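Long-range contacts in Galactose/lactose metabolism regulatory protein GAL80 (Saccharomyces cerevisiae, PDB 3BTV), which represses the galactose and lactose metabolic genes by binding the activator GAL4 and blocking transcriptional activation by it when no inducing sugar is present: residues D263-F267 against S279-G284; W126-L132 against A408-R413; L162-E166 against G396-E400; I232-V236 against S417-N422; S47-Q51 against Y372-S376. The protein carries 1 engineered substitution. One frame throughout, in Å; residues are numbered along the deposited sequence. Where two conformers were deposited one is given.

Contact 1. Residues D263-F267 against S279-G284; sequences DHLLF and SCSFKG
Leu265 and Phe282 form one hydrogen-bonded pair, and Phe267 and Cys280 the next, in a buried antiparallel strand pairing inside the large mixed sheet of the C-terminal domain. The strand directions differ by 179°. At the first pair the bonds run both ways, Leu265 N to Phe282 O and Phe282 N to Leu265 O, each 2.9 Å and nearly straight. Two bonds also join Phe267 and Cys280, but that from Cys280 N to Phe267 O is short, 2.7 Å, and clearly bent. At the other end, past His264 and Lys283, the pairing loosens: Gly284 N makes a weak bond to Asp263 O.

Side chains alternate between the two faces. Leu265, Phe267, Cys280 and Phe282 share one; helix 209-225 lies on Leu265, Phe267 and Phe282, and Val418 of helix 405-424 on the first two. There Cys280 CB meets the edge of the Phe267 ring at CD2, 3.9 Å away, while the Phe282 ring leads off from its neighbour and leaves the CB atoms of Leu265 and Phe282 to touch at 4.2 Å. On the other face the His264 ring, with CG roughly anti to the backbone N (chi1 -152°), folds across the partner strand and sets its centre against Phe282 O, 3.3 Å from the ring plane. This face packs on the second subunit, His264 resting on its Ser178. Asp263 and His264 both oppose Phe237, a classic beta bulge flanking an otherwise regular beta hairpin.

Contact 2. Residues W126-L132 against A408-R413; sequences WALACSL and ALILHR
Trp126 reaches out from the loop and His412 from the helix, so that the two side chains overlap while pointing in opposite senses, their ring planes inclined at 42° and the centroids of the indole six-membered ring and the imidazole 4.6 Å apart. Trp126 CH2 sits over the middle of one imidazole face. The indole itself is sandwiched: Ala127 CB lies over one face, and on the opposite face Leu411 CD2 makes a CH-pi contact, 3.5 Å from the centroid of the six-membered ring. Extending CG anti to the backbone N (chi1 178°) brings the indole up against helix 405-424, where its CZ3 edge comes within 3.4 Å of Ala408 O. At its other end Trp126 NE1 is bonded to Thr211 O of helix 209-225.

His412 presents its edge to the loop backbone. Its NE2 accepts a weak but fairly straight hydrogen bond from Ala129 N, 3.3 Å long. Ala129 O lies close to the same edge, 3.3 Å from His412 CE1. Further along, Leu132 CD1 touches Arg413 CG at 3.8 Å and Leu409 CD1 at 4.1 Å.

The contact thus joins helix 405-424 to the loop after strand 121-125 of the Rossmann domain, where the peptide between Trp126 and Ala127 is cis. The position probably corresponds to that of the cis Lys-Pro peptide in the EKP motif of Gfo/Idh/MocA oxidoreductases.

Contact 3. Residues L162-E166 against G396-E400; sequences LRAKE and GFDFE
Phe397 and Phe399 receive Lys165, the first by its backbone oxygen and the second by its ring, in a cation-pi and hydrogen-bond arrangement that ties a surface loop to helix 159-169. In sequence order, Phe397 comes first. Its ring turns away to meet that of Tyr228, and it is Phe397 O that faces the helix, taking a 2.7 Å hydrogen bond from Lys165 NZ. The donor stands 22° out of the carbonyl plane. Tyr223 O is a second acceptor for the same ammonium group, so two backbone oxygens grip it.

The side chain of Asp398 starts away from the helix, while its carbonyl oxygen is bonded to Tyr223 OH, a second-shell link that joins the loop to the residue already holding the lysine.

Phe399 then swings its ring back over the helix. The lysine chain runs antiparallel to this side chain and beneath one face. It leaves the helix with CG anti to the backbone N (chi1 -175°), stays extended as far as CE, and turns only at the last torsion, so the methylenes lie on the ring while the nitrogen bends toward Phe397 O. Leu162 CD2 is 4.1 Å from Phe399 CD2, and Glu166 CG is 3.5 Å from Phe399 CE2. Lys165 NZ stands 4.9 Å from the Phe399 centroid, the cation-pi contact. Closer, over the ring centre itself, Lys165 CE makes a CH-pi contact, 3.8 Å from the centroid and 7° off the normal.

Contact 4. Residues I232-V236 against S417-N422; sequences INAMV and SVYKSN
Ala234 CB and Val418 CG1, 3.6 Å apart, form the centre of the contact, the small alanine being consistent with the close approach of helix and strand. Val236 CG2 adds to the same methyl of Val418, and Val236 CG1 reaches Tyr419 CE2 at 3.9 Å, the two side chains crossing at about a right angle. On the other flank Ile232 CD1 lies against the helix backbone, 3.8 Å from Ser417 O. Leu265 and Phe267 of the neighbouring strand extend this apolar layer.

The arrangement is that of a helix laid across a beta-sheet in the alpha/beta C-terminal domain, the local axes 6.3 Å apart and crossing at -74°. Strand 229-237 bonds to strand 264-271 through Asn233 and Met235; the amides of Ala234 and Val236 face the other way, where, beyond the short strand 428-429 that pairs at Ile232, helix side chains bond to them. Ser421 OG accepts a hydrogen bond from Ala234 N at 2.9 Å and donates its own to Ser426 O. One residue on, Asn422 OD1 accepts a hydrogen bond from Val236 N at 2.9 Å. This N-H...O line is nearly straight, yet the donor stands well above the amide plane, 76° out of it, and Asn422 lies across Val236, its CG 3.8 Å from Val236 CB.

Contact 5. Residues S47-Q51 against Y372-S376; sequences SSQFQ and YQSIS
Phe50 and Tyr372 provide the aromatic part of the contact, a T-shaped (edge-to-face) pair with planes at 84° and centroids 5.3 Å apart. The tyrosine gives its edge: CD2 hangs over one face of the Phe50 ring, displaced from the centre toward the rim, and lies 3.8 Å from Phe50 CZ. With CG anti to its carbonyl carbon (chi1 -65°), Phe50 sends its ring straight at the helix, where the far end also meets Tyr372 O, 3.7 Å from CE1.

Aliphatic contacts complete the setting of that ring. Ile375 CG2 approaches the edge near the ring plane, 4.2 Å from Phe50 CZ, and Ser376 CB lies obliquely 3.9 Å from Phe50 CE1.

Gln49 and Ser376 meet by van der Waals contact: the glutamine bends at its second torsion and curls over the serine, its CB 3.7 Å from Ser376 CB. A polar tie is made outside the two segments, where Tyr372 OH is hydrogen-bonded to His39 ND1.

Phe50 opens strand 50-56 of the parallel Rossmann sheet, resting also on Ile21 and Val23 of strand 21-26 and on Ile43 of helix 39-45. Helix 363-380, from much later in the chain, thereby packs against the Rossmann domain, with Tyr372 and Ile375 continuing onto strand 92-95.

How the contacts relate
Contacts 1 and 4 are two layers of one structure, with centres 11 Å apart: their strands are neighbours in the mixed sheet, Leu266 N lying 2.9 Å from Met235 O, and both touch the second subunit. Contact 2 uses an earlier part of the helix in contact 4, its centre 16 Å away, so helix 405-424 bridges the sheet domain and the Rossmann domain. Contact 5 brings helix 363-380 to the Rossmann domain at the far side of the chain, about 39 Å from contact 4 between centres. Contact 3 lies about 21 Å from both contact 2 and contact 5, centre to centre, holding the loop between those two helices. Late segments thus return to both domains.

Contact 1. Residues D263-F267 against S279-G284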
# COMPACT_ATOMS: atom_id res chain seq x y z
N ASP B 263 5.09 6.73 -14.40
CA ASP B 263 4.48 5.42 -14.61
C ASP B 263 4.15 4.70 -13.30
O ASP B 263 3.65 3.58 -13.32
CB ASP B 263 5.38 4.53 -15.45
CG ASP B 263 6.83 4.72 -15.12
OD1 ASP B 263 7.25 4.29 -14.03
OD2 ASP B 263 7.55 5.32 -15.95
N HIS B 264 4.46 5.32 -12.17
CA HIS B 264 4.03 4.73 -10.89
C HIS B 264 4.00 5.76 -9.78
O HIS B 264 4.82 6.66 -9.75
CB HIS B 264 4.94 3.59 -10.45
CG HIS B 264 4.26 2.56 -9.61
ND1 HIS B 264 4.14 2.67 -8.24
CD2 HIS B 264 3.66 1.39 -9.93
CE1 HIS B 264 3.50 1.62 -7.76
NE2 HIS B 264 3.21 0.81 -8.77
N LEU B 265 3.03 5.60 -8.89
CA LEU B 265 2.91 6.45 -7.73
C LEU B 265 2.75 5.58 -6.50
O LEU B 265 1.88 4.69 -6.45
CB LEU B 265 1.70 7.39 -7.86
CG LEU B 265 1.33 8.15 -6.57
CD1 LEU B 265 2.37 9.19 -6.20
CD2 LEU B 265 -0.05 8.79 -6.65
N LEU B 266 3.60 5.82 -5.50
CA LEU B 266 3.40 5.24 -4.17
C LEU B 266 3.00 6.38 -3.29
O LEU B 266 3.65 7.42 -3.29
CB LEU B 266 4.69 4.62 -3.61
CG LEU B 266 5.33 3.46 -4.37
CD1 LEU B 266 6.67 3.09 -3.74
CD2 LEU B 266 4.41 2.25 -4.41
N PHE B 267 1.91 6.22 -2.56
CA PHE B 267 1.43 7.31 -1.72
C PHE B 267 0.93 6.75 -0.41
O PHE B 267 0.16 5.79 -0.39
CB PHE B 267 0.33 8.08 -2.45
CG PHE B 267 -0.44 9.04 -1.56
CD1 PHE B 267 -0.16 10.39 -1.56
CD2 PHE B 267 -1.47 8.58 -0.75
CE1 PHE B 267 -0.88 11.27 -0.76
CE2 PHE B 267 -2.19 9.45 0.05
CZ PHE B 267 -1.90 10.79 0.05
N SER B 279 -2.90 3.76 2.57
CA SER B 279 -1.80 3.27 1.74
C SER B 279 -2.26 3.14 0.30
O SER B 279 -3.30 2.52 0.01
CB SER B 279 -1.32 1.90 2.25
OG SER B 279 -0.37 1.32 1.37
N CYS B 280 -1.46 3.65 -0.63
CA CYS B 280 -1.90 3.73 -2.00
C CYS B 280 -0.83 3.45 -3.03
O CYS B 280 0.29 3.98 -2.96
CB CYS B 280 -2.51 5.10 -2.26
SG CYS B 280 -2.90 5.33 -3.97
N SER B 281 -1.17 2.62 -4.01
CA SER B 281 -0.24 2.29 -5.10
C SER B 281 -0.96 2.41 -6.43
O SER B 281 -1.96 1.71 -6.67
CB SER B 281 0.30 0.88 -4.91
OG SER B 281 1.26 0.55 -5.89
N PHE B 282 -0.47 3.28 -7.30
CA PHE B 282 -0.98 3.42 -8.66
C PHE B 282 0.05 3.04 -9.72
O PHE B 282 1.11 3.65 -9.81
CB PHE B 282 -1.42 4.86 -8.91
CG PHE B 282 -2.81 5.15 -8.42
CD1 PHE B 282 -3.89 5.09 -9.27
CD2 PHE B 282 -3.02 5.48 -7.10
CE1 PHE B 282 -5.15 5.35 -8.81
CE2 PHE B 282 -4.28 5.76 -6.63
CZ PHE B 282 -5.34 5.70 -7.49
N LYS B 283 -0.29 2.05 -10.53
CA LYS B 283 0.52 1.64 -11.67
C LYS B 283 0.13 2.42 -12.90
O LYS B 283 -1.04 2.74 -13.11
CB LYS B 283 0.31 0.15 -11.96
CG LYS B 283 0.46 -0.72 -10.73
CD LYS B 283 -0.14 -2.10 -10.92
CE LYS B 283 0.87 -3.07 -11.52
NZ LYS B 283 1.34 -2.64 -12.87
N GLY B 284 1.12 2.68 -13.74
CA GLY B 284 0.95 3.39 -15.00
C GLY B 284 -0.13 3.08 -16.02
O GLY B 284 -0.90 3.99 -16.33

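Contact 2. Residues W126-L132 against A408-R413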
# COMPACT_ATOMS: atom_id res chain seq x y z
N TRP B 126 -11.69 18.98 -14.61
CA TRP B 126 -10.45 18.65 -13.92
C TRP B 126 -9.51 18.05 -14.96
O TRP B 126 -9.94 17.25 -15.78
CB TRP B 126 -10.71 17.65 -12.79
CG TRP B 126 -9.45 17.24 -12.08
CD1 TRP B 126 -8.76 16.09 -12.27
CD2 TRP B 126 -8.72 18.00 -11.12
NE1 TRP B 126 -7.64 16.09 -11.48
CE2 TRP B 126 -7.59 17.25 -10.77
CE3 TRP B 126 -8.91 19.26 -10.53
CZ2 TRP B 126 -6.65 17.70 -9.83
CZ3 TRP B 126 -7.98 19.70 -9.60
CH2 TRP B 126 -6.86 18.92 -9.26
N ALA B 127 -8.23 18.43 -14.95
CA ALA B 127 -7.65 19.32 -13.95
C ALA B 127 -7.88 20.79 -14.30
O ALA B 127 -8.02 21.15 -15.46
CB ALA B 127 -6.15 19.04 -13.81
N LEU B 128 -7.90 21.63 -13.27
CA LEU B 128 -8.16 23.05 -13.46
C LEU B 128 -7.06 23.68 -14.31
O LEU B 128 -7.34 24.43 -15.25
CB LEU B 128 -8.28 23.77 -12.12
CG LEU B 128 -8.53 25.28 -12.23
CD1 LEU B 128 -9.73 25.57 -13.15
CD2 LEU B 128 -8.75 25.90 -10.85
N ALA B 129 -5.81 23.36 -14.01
CA ALA B 129 -4.69 23.93 -14.75
C ALA B 129 -3.47 23.00 -14.73
O ALA B 129 -3.54 21.88 -14.22
CB ALA B 129 -4.32 25.29 -14.18
N CYS B 130 -2.38 23.47 -15.32
CA CYS B 130 -1.14 22.67 -15.42
C CYS B 130 -0.22 22.80 -14.22
O CYS B 130 0.77 22.07 -14.12
CB CYS B 130 -0.37 23.09 -16.68
SG CYS B 130 -1.28 22.73 -18.18
N SER B 131 -0.52 23.75 -13.34
CA SER B 131 0.29 23.95 -12.14
C SER B 131 -0.54 24.62 -11.07
O SER B 131 -1.57 25.23 -11.36
CB SER B 131 1.50 24.83 -12.46
OG SER B 131 1.07 26.15 -12.79
N LEU B 132 -0.10 24.51 -9.82
CA LEU B 132 -0.78 25.16 -8.71
C LEU B 132 -0.79 26.67 -8.95
O LEU B 132 -1.81 27.35 -8.77
CB LEU B 132 -0.08 24.80 -7.39
CG LEU B 132 -0.61 25.46 -6.12
CD1 LEU B 132 -2.10 25.22 -5.98
CD2 LEU B 132 0.13 24.98 -4.90
N ALA B 408 -11.36 22.26 -6.42
CA ALA B 408 -10.28 22.00 -7.37
C ALA B 408 -8.94 22.52 -6.83
O ALA B 408 -7.93 21.82 -6.89
CB ALA B 408 -10.57 22.66 -8.73
N LEU B 409 -8.95 23.74 -6.31
CA LEU B 409 -7.73 24.38 -5.83
C LEU B 409 -7.09 23.55 -4.70
O LEU B 409 -5.89 23.26 -4.72
CB LEU B 409 -8.04 25.80 -5.36
CG LEU B 409 -6.85 26.67 -4.95
CD1 LEU B 409 -5.86 26.78 -6.09
CD2 LEU B 409 -7.36 28.04 -4.52
N ILE B 410 -7.90 23.15 -3.74
CA ILE B 410 -7.43 22.33 -2.63
C ILE B 410 -6.81 21.02 -3.15
O ILE B 410 -5.77 20.57 -2.67
CB ILE B 410 -8.58 22.06 -1.65
CG1 ILE B 410 -8.97 23.35 -0.92
CG2 ILE B 410 -8.22 20.93 -0.67
CD1 ILE B 410 -10.35 23.32 -0.30
N LEU B 411 -7.45 20.41 -4.14
CA LEU B 411 -6.91 19.20 -4.75
C LEU B 411 -5.56 19.49 -5.41
O LEU B 411 -4.60 18.72 -5.27
CB LEU B 411 -7.91 18.64 -5.77
CG LEU B 411 -7.57 17.28 -6.39
CD1 LEU B 411 -7.21 16.28 -5.31
CD2 LEU B 411 -8.76 16.78 -7.22
N HIS B 412 -5.48 20.61 -6.13
CA HIS B 412 -4.21 21.01 -6.72
C HIS B 412 -3.11 21.16 -5.66
O HIS B 412 -1.97 20.79 -5.90
CB HIS B 412 -4.34 22.31 -7.51
CG HIS B 412 -4.61 22.09 -8.97
ND1 HIS B 412 -3.69 21.50 -9.81
CD2 HIS B 412 -5.69 22.38 -9.73
CE1 HIS B 412 -4.20 21.43 -11.03
NE2 HIS B 412 -5.41 21.96 -11.01
N ARG B 413 -3.46 21.72 -4.50
CA ARG B 413 -2.48 21.87 -3.43
C ARG B 413 -1.99 20.52 -2.98
O ARG B 413 -0.81 20.34 -2.66
CB ARG B 413 -3.07 22.63 -2.24
CG ARG B 413 -3.31 24.11 -2.54
CD ARG B 413 -3.99 24.83 -1.38
NE ARG B 413 -4.12 26.26 -1.65
CZ ARG B 413 -4.70 27.14 -0.84
NH1 ARG B 413 -5.24 26.75 0.32
NH2 ARG B 413 -4.75 28.42 -1.18

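Contact 3. Residues L162-E166 against G396-E400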
# COMPACT_ATOMS: atom_id res chain seq x y z
N LEU B 162 -21.70 8.03 -3.40
CA LEU B 162 -22.67 8.61 -2.47
C LEU B 162 -23.20 7.56 -1.49
O LEU B 162 -23.36 7.85 -0.31
CB LEU B 162 -23.82 9.26 -3.25
CG LEU B 162 -23.35 10.53 -3.98
CD1 LEU B 162 -24.42 11.00 -4.94
CD2 LEU B 162 -23.00 11.61 -2.96
N ARG B 163 -23.46 6.34 -1.97
CA ARG B 163 -23.89 5.26 -1.08
C ARG B 163 -22.80 4.97 -0.03
O ARG B 163 -23.09 4.85 1.16
CB ARG B 163 -24.22 3.98 -1.86
CG ARG B 163 -25.62 3.98 -2.51
CD ARG B 163 -26.67 3.31 -1.61
NE ARG B 163 -27.94 3.10 -2.31
CZ ARG B 163 -28.93 2.32 -1.87
NH1 ARG B 163 -28.81 1.65 -0.73
NH2 ARG B 163 -30.05 2.19 -2.58
N ALA B 164 -21.55 4.86 -0.47
CA ALA B 164 -20.46 4.63 0.49
C ALA B 164 -20.37 5.76 1.54
O ALA B 164 -20.24 5.51 2.76
CB ALA B 164 -19.15 4.46 -0.23
N LYS B 165 -20.45 7.00 1.05
CA LYS B 165 -20.39 8.17 1.93
C LYS B 165 -21.51 8.11 2.97
O LYS B 165 -21.30 8.41 4.14
CB LYS B 165 -20.52 9.46 1.12
CG LYS B 165 -20.35 10.76 1.95
CD LYS B 165 -20.32 11.98 1.01
CE LYS B 165 -20.39 13.31 1.75
NZ LYS B 165 -19.31 13.51 2.73
N GLU B 166 -22.71 7.74 2.51
CA GLU B 166 -23.88 7.67 3.39
C GLU B 166 -23.65 6.63 4.47
O GLU B 166 -23.85 6.91 5.65
CB GLU B 166 -25.15 7.34 2.60
CG GLU B 166 -25.63 8.49 1.72
CD GLU B 166 -26.78 8.11 0.80
OE1 GLU B 166 -27.21 6.94 0.82
OE2 GLU B 166 -27.26 8.99 0.05
N GLY B 396 -17.05 21.12 -0.19
CA GLY B 396 -16.41 20.49 0.94
C GLY B 396 -16.83 19.04 1.04
O GLY B 396 -16.78 18.31 0.05
N PHE B 397 -17.26 18.64 2.22
CA PHE B 397 -17.73 17.28 2.44
C PHE B 397 -19.26 17.18 2.41
O PHE B 397 -19.82 16.16 2.77
CB PHE B 397 -17.21 16.76 3.76
CG PHE B 397 -15.73 16.84 3.89
CD1 PHE B 397 -14.91 16.49 2.83
CD2 PHE B 397 -15.15 17.25 5.08
CE1 PHE B 397 -13.54 16.56 2.94
CE2 PHE B 397 -13.77 17.32 5.21
CZ PHE B 397 -12.97 16.97 4.14
N ASP B 398 -19.92 18.25 1.98
CA ASP B 398 -21.38 18.26 1.92
C ASP B 398 -21.92 17.32 0.86
O ASP B 398 -21.36 17.23 -0.23
CB ASP B 398 -21.89 19.66 1.60
CG ASP B 398 -21.82 20.59 2.79
OD1 ASP B 398 -21.74 20.10 3.93
OD2 ASP B 398 -21.85 21.83 2.57
N PHE B 399 -23.02 16.64 1.18
CA PHE B 399 -23.74 15.85 0.18
C PHE B 399 -24.31 16.80 -0.87
O PHE B 399 -24.38 16.47 -2.05
CB PHE B 399 -24.90 15.08 0.83
CG PHE B 399 -24.49 13.82 1.55
CD1 PHE B 399 -24.41 13.80 2.94
CD2 PHE B 399 -24.21 12.66 0.85
CE1 PHE B 399 -24.04 12.65 3.61
CE2 PHE B 399 -23.84 11.51 1.52
CZ PHE B 399 -23.75 11.50 2.90
N GLU B 400 -24.68 17.99 -0.41
CA GLU B 400 -25.35 19.02 -1.20
C GLU B 400 -24.46 19.74 -2.18
O GLU B 400 -23.24 19.83 -1.99
CB GLU B 400 -25.94 20.09 -0.27
CG GLU B 400 -27.27 19.73 0.33
CD GLU B 400 -27.35 18.26 0.66
OE1 GLU B 400 -28.26 17.60 0.13
OE2 GLU B 400 -26.49 17.77 1.43

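Contact 4. Residues I232-V236 against S417-N422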
# COMPACT_ATOMS: atom_id res chain seq x y z
N ILE B 232 1.47 13.39 4.50
CA ILE B 232 1.63 12.50 3.36
C ILE B 232 3.09 12.30 2.99
O ILE B 232 3.95 13.14 3.26
CB ILE B 232 0.91 13.04 2.11
CG1 ILE B 232 1.52 14.39 1.72
CG2 ILE B 232 -0.56 13.23 2.40
CD1 ILE B 232 1.79 14.56 0.25
N ASN B 233 3.36 11.17 2.35
CA ASN B 233 4.63 10.93 1.70
C ASN B 233 4.37 10.27 0.36
O ASN B 233 3.55 9.35 0.26
CB ASN B 233 5.52 9.99 2.52
CG ASN B 233 6.95 9.95 2.00
OD1 ASN B 233 7.80 10.74 2.41
ND2 ASN B 233 7.23 9.03 1.08
N ALA B 234 5.08 10.70 -0.66
CA ALA B 234 4.95 10.09 -1.98
C ALA B 234 6.28 9.77 -2.64
O ALA B 234 7.29 10.46 -2.43
CB ALA B 234 4.14 10.97 -2.88
N MET B 235 6.28 8.73 -3.45
CA MET B 235 7.38 8.50 -4.36
C MET B 235 6.78 8.36 -5.75
O MET B 235 5.85 7.58 -5.96
CB MET B 235 8.14 7.23 -3.99
CG MET B 235 8.72 7.26 -2.59
SD MET B 235 9.44 5.67 -2.12
CE MET B 235 9.94 6.03 -0.43
N VAL B 236 7.32 9.14 -6.68
CA VAL B 236 6.78 9.22 -8.04
C VAL B 236 7.84 8.68 -8.99
O VAL B 236 9.00 9.06 -8.92
CB VAL B 236 6.44 10.68 -8.39
CG1 VAL B 236 5.91 10.79 -9.82
CG2 VAL B 236 5.43 11.22 -7.38
N SER B 417 1.73 18.97 -3.48
CA SER B 417 2.43 18.38 -2.34
C SER B 417 2.93 16.96 -2.58
O SER B 417 3.99 16.59 -2.09
CB SER B 417 1.55 18.41 -1.10
OG SER B 417 1.13 19.74 -0.85
N VAL B 418 2.16 16.16 -3.31
CA VAL B 418 2.66 14.84 -3.68
C VAL B 418 4.03 14.97 -4.40
O VAL B 418 5.01 14.31 -4.04
CB VAL B 418 1.66 14.07 -4.56
CG1 VAL B 418 2.35 12.92 -5.25
CG2 VAL B 418 0.48 13.53 -3.69
N TYR B 419 4.09 15.84 -5.41
CA TYR B 419 5.34 16.07 -6.13
C TYR B 419 6.46 16.66 -5.26
O TYR B 419 7.62 16.31 -5.43
CB TYR B 419 5.10 16.93 -7.38
CG TYR B 419 4.55 16.16 -8.54
CD1 TYR B 419 3.25 16.35 -8.97
CD2 TYR B 419 5.33 15.22 -9.21
CE1 TYR B 419 2.73 15.63 -10.03
CE2 TYR B 419 4.82 14.50 -10.27
CZ TYR B 419 3.52 14.72 -10.68
OH TYR B 419 3.00 14.01 -11.74
N LYS B 420 6.11 17.55 -4.32
CA LYS B 420 7.10 18.10 -3.40
C LYS B 420 7.70 17.00 -2.56
O LYS B 420 8.92 16.91 -2.44
CB LYS B 420 6.51 19.16 -2.48
CG LYS B 420 6.55 20.58 -2.98
CD LYS B 420 6.22 21.56 -1.86
CE LYS B 420 5.46 22.76 -2.40
NZ LYS B 420 6.04 23.29 -3.67
N SER B 421 6.83 16.19 -1.96
CA SER B 421 7.25 15.09 -1.12
C SER B 421 8.27 14.20 -1.80
O SER B 421 9.27 13.82 -1.20
CB SER B 421 6.02 14.22 -0.72
OG SER B 421 6.48 13.11 0.01
N ASN B 422 7.99 13.83 -3.04
CA ASN B 422 8.90 13.03 -3.83
C ASN B 422 10.26 13.73 -4.04
O ASN B 422 11.33 13.14 -3.88
CB ASN B 422 8.27 12.74 -5.19
CG ASN B 422 9.18 11.92 -6.08
OD1 ASN B 422 9.52 10.79 -5.75
ND2 ASN B 422 9.57 12.48 -7.21

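Contact 5. Residues S47-Q51 against Y372-S376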
# COMPACT_ATOMS: atom_id res chain seq x y z
N SER B 47 -33.17 19.07 -21.31
CA SER B 47 -33.49 20.12 -22.27
C SER B 47 -34.28 21.26 -21.65
O SER B 47 -34.23 22.39 -22.13
CB SER B 47 -34.31 19.51 -23.42
OG SER B 47 -35.40 18.77 -22.90
N SER B 48 -35.01 20.96 -20.58
CA SER B 48 -35.78 21.97 -19.89
C SER B 48 -34.87 22.92 -19.12
O SER B 48 -34.91 24.14 -19.32
CB SER B 48 -36.77 21.32 -18.93
OG SER B 48 -37.51 20.30 -19.58
N GLN B 49 -34.04 22.35 -18.25
CA GLN B 49 -33.19 23.12 -17.36
C GLN B 49 -32.00 23.78 -18.06
O GLN B 49 -31.44 24.74 -17.53
CB GLN B 49 -32.68 22.25 -16.21
CG GLN B 49 -33.76 21.69 -15.31
CD GLN B 49 -34.11 20.25 -15.66
OE1 GLN B 49 -34.14 19.39 -14.79
NE2 GLN B 49 -34.36 20.00 -16.94
N PHE B 50 -31.62 23.27 -19.22
CA PHE B 50 -30.45 23.79 -19.93
C PHE B 50 -30.69 23.98 -21.42
O PHE B 50 -31.35 23.16 -22.06
CB PHE B 50 -29.26 22.86 -19.74
CG PHE B 50 -28.77 22.76 -18.32
CD1 PHE B 50 -29.13 21.69 -17.52
CD2 PHE B 50 -27.93 23.73 -17.79
CE1 PHE B 50 -28.68 21.58 -16.21
CE2 PHE B 50 -27.47 23.64 -16.49
CZ PHE B 50 -27.85 22.56 -15.70
N GLN B 51 -30.13 25.05 -21.97
CA GLN B 51 -30.16 25.29 -23.40
C GLN B 51 -28.84 25.87 -23.88
O GLN B 51 -28.32 26.83 -23.30
CB GLN B 51 -31.32 26.21 -23.78
CG GLN B 51 -32.63 25.49 -24.05
CD GLN B 51 -32.50 24.45 -25.15
OE1 GLN B 51 -32.16 23.30 -24.89
NE2 GLN B 51 -32.78 24.86 -26.38
N TYR B 372 -24.72 17.69 -13.61
CA TYR B 372 -25.62 18.67 -14.22
C TYR B 372 -26.92 18.76 -13.45
O TYR B 372 -27.41 19.84 -13.16
CB TYR B 372 -25.91 18.33 -15.68
CG TYR B 372 -24.94 18.98 -16.64
CD1 TYR B 372 -23.76 18.35 -17.00
CD2 TYR B 372 -25.21 20.24 -17.18
CE1 TYR B 372 -22.87 18.94 -17.86
CE2 TYR B 372 -24.32 20.84 -18.06
CZ TYR B 372 -23.15 20.19 -18.39
OH TYR B 372 -22.26 20.77 -19.25
N GLN B 373 -27.48 17.60 -13.11
CA GLN B 373 -28.72 17.55 -12.36
C GLN B 373 -28.58 18.30 -11.03
O GLN B 373 -29.45 19.11 -10.67
CB GLN B 373 -29.15 16.10 -12.11
CG GLN B 373 -30.52 15.95 -11.46
CD GLN B 373 -31.66 16.21 -12.43
OE1 GLN B 373 -32.37 17.21 -12.31
NE2 GLN B 373 -31.83 15.31 -13.40
N SER B 374 -27.49 18.06 -10.32
CA SER B 374 -27.28 18.69 -9.03
C SER B 374 -27.14 20.21 -9.17
O SER B 374 -27.43 20.97 -8.25
CB SER B 374 -26.07 18.08 -8.30
OG SER B 374 -24.85 18.69 -8.70
N ILE B 375 -26.71 20.64 -10.35
CA ILE B 375 -26.57 22.07 -10.62
C ILE B 375 -27.93 22.76 -10.72
O ILE B 375 -28.20 23.71 -9.98
CB ILE B 375 -25.75 22.33 -11.90
CG1 ILE B 375 -24.30 21.90 -11.69
CG2 ILE B 375 -25.82 23.81 -12.28
CD1 ILE B 375 -23.41 22.14 -12.90
N SER B 376 -28.78 22.29 -11.62
CA SER B 376 -30.10 22.88 -11.80
C SER B 376 -30.94 22.81 -10.53
O SER B 376 -31.67 23.73 -10.21
CB SER B 376 -30.84 22.23 -12.97
OG SER B 376 -31.37 20.98 -12.60